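Local coordinates for protein EscN (Escherichia coli O127:H6, PDB 2OBL) that is a type III secretion ATPase-family protein of the ATP synthase alpha/beta, P-loop nucleotide-binding kind, at residues A[5-11]-A[150-155]; A[12-18]-A[126-132]. The protein carries 1 engineered substitution. All coordinates share one frame; numbering follows the deposited sequence.

Interaction 1. Residues A[5-11]-A[150-155]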
loop_
_atom_site.group_PDB
_atom_site.type_symbol
_atom_site.label_atom_id
_atom_site.label_comp_id
_atom_site.label_asym_id
_atom_site.label_seq_id
_atom_site.Cartn_x
_atom_site.Cartn_y
_atom_site.Cartn_z
ATOM N N ILE A 5 8.538 10.119 21.440
ATOM C CA ILE A 5 8.224 11.252 20.566
ATOM C C ILE A 5 7.047 12.020 21.136
ATOM O O ILE A 5 6.326 11.506 21.999
ATOM C CB ILE A 5 7.873 10.821 19.116
ATOM C CG1 ILE A 5 6.630 9.927 19.109
ATOM C CG2 ILE A 5 9.062 10.162 18.436
ATOM C CD1 ILE A 5 6.056 9.698 17.714
ATOM N N ARG A 6 6.863 13.250 20.664
ATOM C CA ARG A 6 5.751 14.075 21.118
ATOM C C ARG A 6 4.664 14.061 20.068
ATOM O O ARG A 6 4.920 14.272 18.877
ATOM C CB ARG A 6 6.185 15.518 21.397
ATOM C CG ARG A 6 7.246 15.651 22.481
ATOM C CD ARG A 6 7.504 17.100 22.838
ATOM N NE ARG A 6 6.408 17.674 23.615
ATOM C CZ ARG A 6 6.072 17.291 24.844
ATOM N NH1 ARG A 6 6.743 16.319 25.454
ATOM N NH2 ARG A 6 5.056 17.881 25.466
ATOM N N VAL A 7 3.441 13.810 20.512
ATOM C CA VAL A 7 2.324 13.699 19.593
ATOM C C VAL A 7 1.164 14.584 20.011
ATOM O O VAL A 7 1.161 15.132 21.116
ATOM C CB VAL A 7 1.851 12.237 19.448
ATOM C CG1 VAL A 7 2.942 11.392 18.799
ATOM C CG2 VAL A 7 1.436 11.649 20.807
ATOM N N GLY A 8 0.186 14.717 19.119
ATOM C CA GLY A 8 -1.023 15.495 19.371
ATOM C C GLY A 8 -1.776 15.724 18.080
ATOM O O GLY A 8 -1.267 15.439 16.994
ATOM N N ASP A 9 -2.988 16.257 18.178
ATOM C CA ASP A 9 -3.760 16.528 16.971
ATOM C C ASP A 9 -3.029 17.491 16.027
ATOM O O ASP A 9 -3.232 17.440 14.814
ATOM C CB ASP A 9 -5.139 17.095 17.311
ATOM C CG ASP A 9 -6.061 16.075 17.945
ATOM O OD1 ASP A 9 -5.746 14.863 17.964
ATOM O OD2 ASP A 9 -7.128 16.499 18.427
ATOM N N ALA A 10 -2.174 18.355 16.579
ATOM C CA ALA A 10 -1.507 19.398 15.793
ATOM C C ALA A 10 -0.528 18.838 14.763
ATOM O O ALA A 10 0.030 19.584 13.942
ATOM C CB ALA A 10 -0.804 20.425 16.713
ATOM N N LEU A 11 -0.339 17.520 14.798
ATOM C CA LEU A 11 0.518 16.845 13.843
ATOM C C LEU A 11 -0.106 16.847 12.450
ATOM O O LEU A 11 0.600 16.742 11.454
ATOM C CB LEU A 11 0.807 15.401 14.283
ATOM C CG LEU A 11 1.746 15.157 15.465
ATOM C CD1 LEU A 11 1.776 13.689 15.835
ATOM C CD2 LEU A 11 3.155 15.649 15.147
ATOM N N THR A 150 3.648 4.806 15.548
ATOM C CA THR A 150 3.221 5.366 16.833
ATOM C C THR A 150 2.185 6.468 16.640
ATOM O O THR A 150 1.202 6.546 17.365
ATOM C CB THR A 150 4.433 5.881 17.621
ATOM O OG1 THR A 150 5.284 4.763 17.928
ATOM C CG2 THR A 150 3.983 6.535 18.941
ATOM N N ILE A 151 2.406 7.321 15.649
ATOM C CA ILE A 151 1.448 8.373 15.343
ATOM C C ILE A 151 0.108 7.789 14.866
ATOM O O ILE A 151 -0.969 8.272 15.247
ATOM C CB ILE A 151 2.029 9.375 14.327
ATOM C CG1 ILE A 151 3.168 10.185 14.974
ATOM C CG2 ILE A 151 0.937 10.312 13.820
ATOM C CD1 ILE A 151 4.013 10.950 13.962
ATOM N N ALA A 152 0.171 6.749 14.041
ATOM C CA ALA A 152 -1.028 6.046 13.615
ATOM C C ALA A 152 -1.799 5.504 14.812
ATOM O O ALA A 152 -3.022 5.582 14.842
ATOM C CB ALA A 152 -0.679 4.897 12.625
ATOM N N GLU A 153 -1.081 4.961 15.792
ATOM C CA GLU A 153 -1.713 4.455 17.017
ATOM C C GLU A 153 -2.381 5.577 17.806
ATOM O O GLU A 153 -3.480 5.403 18.348
ATOM C CB GLU A 153 -0.693 3.716 17.884
ATOM C CG GLU A 153 -0.218 2.402 17.283
ATOM C CD GLU A 153 1.010 1.848 17.972
ATOM O OE1 GLU A 153 1.739 2.630 18.613
ATOM O OE2 GLU A 153 1.253 0.628 17.859
ATOM N N TYR A 154 -1.725 6.730 17.865
ATOM C CA TYR A 154 -2.303 7.877 18.560
ATOM C C TYR A 154 -3.650 8.251 17.943
ATOM O O TYR A 154 -4.634 8.434 18.660
ATOM C CB TYR A 154 -1.365 9.086 18.557
ATOM C CG TYR A 154 -2.083 10.355 18.966
ATOM C CD1 TYR A 154 -2.388 10.610 20.305
ATOM C CD2 TYR A 154 -2.489 11.277 18.014
ATOM C CE1 TYR A 154 -3.069 11.751 20.670
ATOM C CE2 TYR A 154 -3.165 12.421 18.372
ATOM C CZ TYR A 154 -3.454 12.654 19.693
ATOM O OH TYR A 154 -4.129 13.808 20.020
ATOM N N PHE A 155 -3.689 8.371 16.615
ATOM C CA PHE A 155 -4.940 8.715 15.926
ATOM C C PHE A 155 -5.999 7.603 15.973
ATOM O O PHE A 155 -7.194 7.882 16.155
ATOM C CB PHE A 155 -4.666 9.243 14.513
ATOM C CG PHE A 155 -4.129 10.646 14.508
ATOM C CD1 PHE A 155 -4.954 11.712 14.860
ATOM C CD2 PHE A 155 -2.798 10.902 14.228
ATOM C CE1 PHE A 155 -4.469 13.019 14.884
ATOM C CE2 PHE A 155 -2.298 12.213 14.253
ATOM C CZ PHE A 155 -3.135 13.276 14.575
#

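Interaction 2. Residues A[12-18]-A[126-132]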
loop_
_atom_site.group_PDB
_atom_site.type_symbol
_atom_site.label_atom_id
_atom_site.label_comp_id
_atom_site.label_asym_id
_atom_site.label_seq_id
_atom_site.Cartn_x
_atom_site.Cartn_y
_atom_site.Cartn_z
ATOM N N LEU A 12 -1.429 16.957 12.374
ATOM C CA LEU A 12 -2.113 16.900 11.081
ATOM C C LEU A 12 -1.732 18.071 10.169
ATOM O O LEU A 12 -1.690 19.237 10.608
ATOM C CB LEU A 12 -3.629 16.867 11.257
ATOM C CG LEU A 12 -4.279 15.592 11.785
ATOM C CD1 LEU A 12 -5.791 15.754 11.752
ATOM C CD2 LEU A 12 -3.846 14.384 10.960
ATOM N N GLY A 13 -1.455 17.747 8.910
ATOM C CA GLY A 13 -1.076 18.727 7.902
ATOM C C GLY A 13 0.399 19.078 7.940
ATOM O O GLY A 13 0.850 19.948 7.199
ATOM N N ARG A 14 1.165 18.391 8.778
ATOM C CA ARG A 14 2.561 18.772 9.000
ATOM C C ARG A 14 3.603 17.805 8.450
ATOM O O ARG A 14 3.384 16.597 8.402
ATOM C CB ARG A 14 2.827 19.004 10.483
ATOM C CG ARG A 14 2.023 20.156 11.056
ATOM C CD ARG A 14 2.712 20.758 12.257
ATOM N NE ARG A 14 2.371 22.172 12.393
ATOM C CZ ARG A 14 3.193 23.171 12.093
ATOM N NH1 ARG A 14 4.432 22.929 11.653
ATOM N NH2 ARG A 14 2.780 24.416 12.240
ATOM N N LEU A 15 4.748 18.360 8.068
ATOM C CA LEU A 15 5.920 17.563 7.712
ATOM C C LEU A 15 6.757 17.376 8.961
ATOM O O LEU A 15 7.137 18.345 9.621
ATOM C CB LEU A 15 6.766 18.283 6.662
ATOM C CG LEU A 15 6.206 18.337 5.253
ATOM C CD1 LEU A 15 6.897 19.455 4.479
ATOM C CD2 LEU A 15 6.432 17.009 4.598
ATOM N N ILE A 16 7.066 16.122 9.246
ATOM C CA ILE A 16 7.651 15.702 10.496
ATOM C C ILE A 16 8.869 14.865 10.143
ATOM O O ILE A 16 8.801 14.080 9.194
ATOM C CB ILE A 16 6.615 14.770 11.189
ATOM C CG1 ILE A 16 5.347 15.556 11.547
ATOM C CG2 ILE A 16 7.199 14.065 12.351
ATOM C CD1 ILE A 16 5.594 16.675 12.456
ATOM N N ASP A 17 9.966 15.000 10.891
ATOM C CA ASP A 17 11.167 14.187 10.618
ATOM C C ASP A 17 11.078 12.780 11.194
ATOM O O ASP A 17 10.035 12.388 11.711
ATOM C CB ASP A 17 12.482 14.885 11.019
ATOM C CG ASP A 17 12.714 14.949 12.528
ATOM O OD1 ASP A 17 12.004 14.287 13.303
ATOM O OD2 ASP A 17 13.644 15.687 12.945
ATOM N N GLY A 18 12.171 12.027 11.085
ATOM C CA GLY A 18 12.180 10.602 11.469
ATOM C C GLY A 18 11.926 10.332 12.944
ATOM O O GLY A 18 11.507 9.236 13.321
ATOM N N LYS A 126 -5.597 15.976 6.251
ATOM C CA LYS A 126 -5.780 14.795 7.106
ATOM C C LYS A 126 -4.557 13.880 7.144
ATOM O O LYS A 126 -4.643 12.745 7.628
ATOM C CB LYS A 126 -7.015 13.999 6.695
ATOM C CG LYS A 126 -6.941 13.365 5.331
ATOM C CD LYS A 126 -8.207 12.559 5.080
ATOM C CE LYS A 126 -8.170 11.845 3.739
ATOM N NZ LYS A 126 -9.461 11.125 3.544
ATOM N N CYS A 127 -3.430 14.391 6.658
ATOM C CA CYS A 127 -2.178 13.637 6.612
ATOM C C CYS A 127 -1.181 14.069 7.676
ATOM O O CYS A 127 -1.052 15.254 7.996
ATOM C CB CYS A 127 -1.495 13.812 5.246
ATOM S SG CYS A 127 -2.263 12.966 3.847
ATOM N N VAL A 128 -0.461 13.094 8.211
ATOM C CA VAL A 128 0.797 13.369 8.894
ATOM C C VAL A 128 1.910 12.827 8.007
ATOM O O VAL A 128 1.884 11.662 7.600
ATOM C CB VAL A 128 0.861 12.706 10.288
ATOM C CG1 VAL A 128 2.143 13.130 10.999
ATOM C CG2 VAL A 128 -0.354 13.093 11.121
ATOM N N LEU A 129 2.875 13.678 7.675
ATOM C CA LEU A 129 3.897 13.329 6.694
ATOM C C LEU A 129 5.242 13.128 7.379
ATOM O O LEU A 129 5.933 14.102 7.684
ATOM C CB LEU A 129 4.009 14.449 5.656
ATOM C CG LEU A 129 2.691 14.835 4.980
ATOM C CD1 LEU A 129 2.843 16.143 4.208
ATOM C CD2 LEU A 129 2.248 13.731 4.054
ATOM N N VAL A 130 5.594 11.869 7.653
ATOM C CA VAL A 130 6.885 11.551 8.241
ATOM C C VAL A 130 7.878 11.360 7.096
ATOM O O VAL A 130 7.763 10.429 6.301
ATOM C CB VAL A 130 6.827 10.282 9.104
ATOM C CG1 VAL A 130 8.224 9.972 9.680
ATOM C CG2 VAL A 130 5.779 10.436 10.213
ATOM N N VAL A 131 8.827 12.280 6.983
ATOM C CA VAL A 131 9.730 12.262 5.838
ATOM C C VAL A 131 11.176 12.198 6.274
ATOM O O VAL A 131 11.646 13.041 7.055
ATOM C CB VAL A 131 9.529 13.515 4.962
ATOM C CG1 VAL A 131 10.540 13.535 3.799
ATOM C CG2 VAL A 131 8.084 13.603 4.480
ATOM N N THR A 132 11.893 11.193 5.769
ATOM C CA THR A 132 13.331 11.082 6.009
ATOM C C THR A 132 14.036 10.715 4.718
ATOM O O THR A 132 13.975 9.560 4.276
ATOM C CB THR A 132 13.670 10.042 7.106
ATOM O OG1 THR A 132 13.089 8.770 6.779
ATOM C CG2 THR A 132 13.136 10.506 8.448
#

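Interaction 1. Residues A[5-11]-A[150-155]
Tyr-154 turns one ring face to the backbone of Gly-8, whose N lies 4.1 Å above the plane and is offset toward the rim. With CG anti to the backbone N (chi1 166°), the ring projects from the helix to Gly-8. Asp-9 OD1 sits at the edge of the same ring and accepts a hydrogen bond from Tyr-154 OH at 2.8 Å. The phenol reaches OD1 from above the carboxylate plane, 59° out of it. The carboxylate and ring planes stand 57° apart. Val-7 approaches the ring obliquely, with CG2 4.0 Å from Tyr-154 CD1. Phe-155 CE2 lies at the Tyr-154 edge, in its plane. In turn Tyr-154 CD2 stands over the centre of one Phe-155 face, while Leu-11 CB and Ile-151 CG2 lie at the Phe-155 edge. Gly-8 O also comes to 3.7 Å from Phe-155 CZ, from an oblique direction.

The contact lays strand 4-7 and the short 3-10 turn at 9-11 against helix 138-156 of the P-loop nucleotide-binding fold. Strand 4-7 pairs with strand 34-37 in a small antiparallel sheet, and Val-7 and Ile-5 point from it toward the helix.

Farther back along the helix the contact is apolar. Ile-5 CD1 meets Thr-150 CG2 tip to tip at 4.0 Å. The same methyl touches Ile-151 CG1, here with the two side chains at about a right angle. Leu-11 CD1 reaches Ile-151 CG1 tip to tip at 3.9 Å. Val-7 runs past Ile-151 in the opposite direction. Thr-150 OG1 is bonded elsewhere, to Arg-206 and Phe-146 O. The buried N of Gly-8 has no hydrogen-bond partner in the model.

Interaction 2. Residues A[12-18]-A[126-132]
Leu-15 and Leu-129 are bridge partners, and their side chains cross at a slant on one face of the sheet. Leu-15 CD2 lies 3.7 Å from Leu-129 CB and 3.8 Å from Val-131 CG2, so one methyl spans two residues of strand 127-132. Leu-116 of helix 109-116 packs on both leucines. Ile-16 and Val-130 point to the other face.

The two methyls of Val-128 serve different partners. CG1 is anti to the backbone N (chi1 -175°) and meets Ile-16 CG1 at 4.1 Å. CG2 takes Leu-12 CD2 at 3.7 Å, with the two side chains about at right angles.

Strand 15-16 pairs in parallel with strand 127-132 in the large mixed sheet of the P-loop fold. In the usual parallel pattern, Ile-16 bonds to the residues flanking Val-130. Ile-16 N donates to Leu-129 O (2.8 Å). Ile-16 O accepts from Val-131 N (2.9 Å). Leu-129 N donates to Arg-14 O at 3.1 Å. Gly-13 N bonds to Cys-127 O at 2.7 Å. Beyond the strand, Asp-17 turns away and forms a salt bridge with Arg-21.

The centres of interactions 1 and 2 lie about 10 Å apart, on the same side of the chain's centre. Segment 12-18 directly follows 5-11, and strand 127-132 precedes helix 138-156, so interaction 2 closes a shorter loop within that of interaction 1. The two contacts touch. Phe-155 CZ is 3.8 Å from Leu-12 CG, and Leu-11 CD2 is 3.8 Å from Ile-16 CD1. Val-128 of strand 127-132 also packs on Phe-155 of helix 138-156. Residues 5-18 therefore run along one side of the fold, first against helix 138-156 and then beside strand 127-132 of the large sheet.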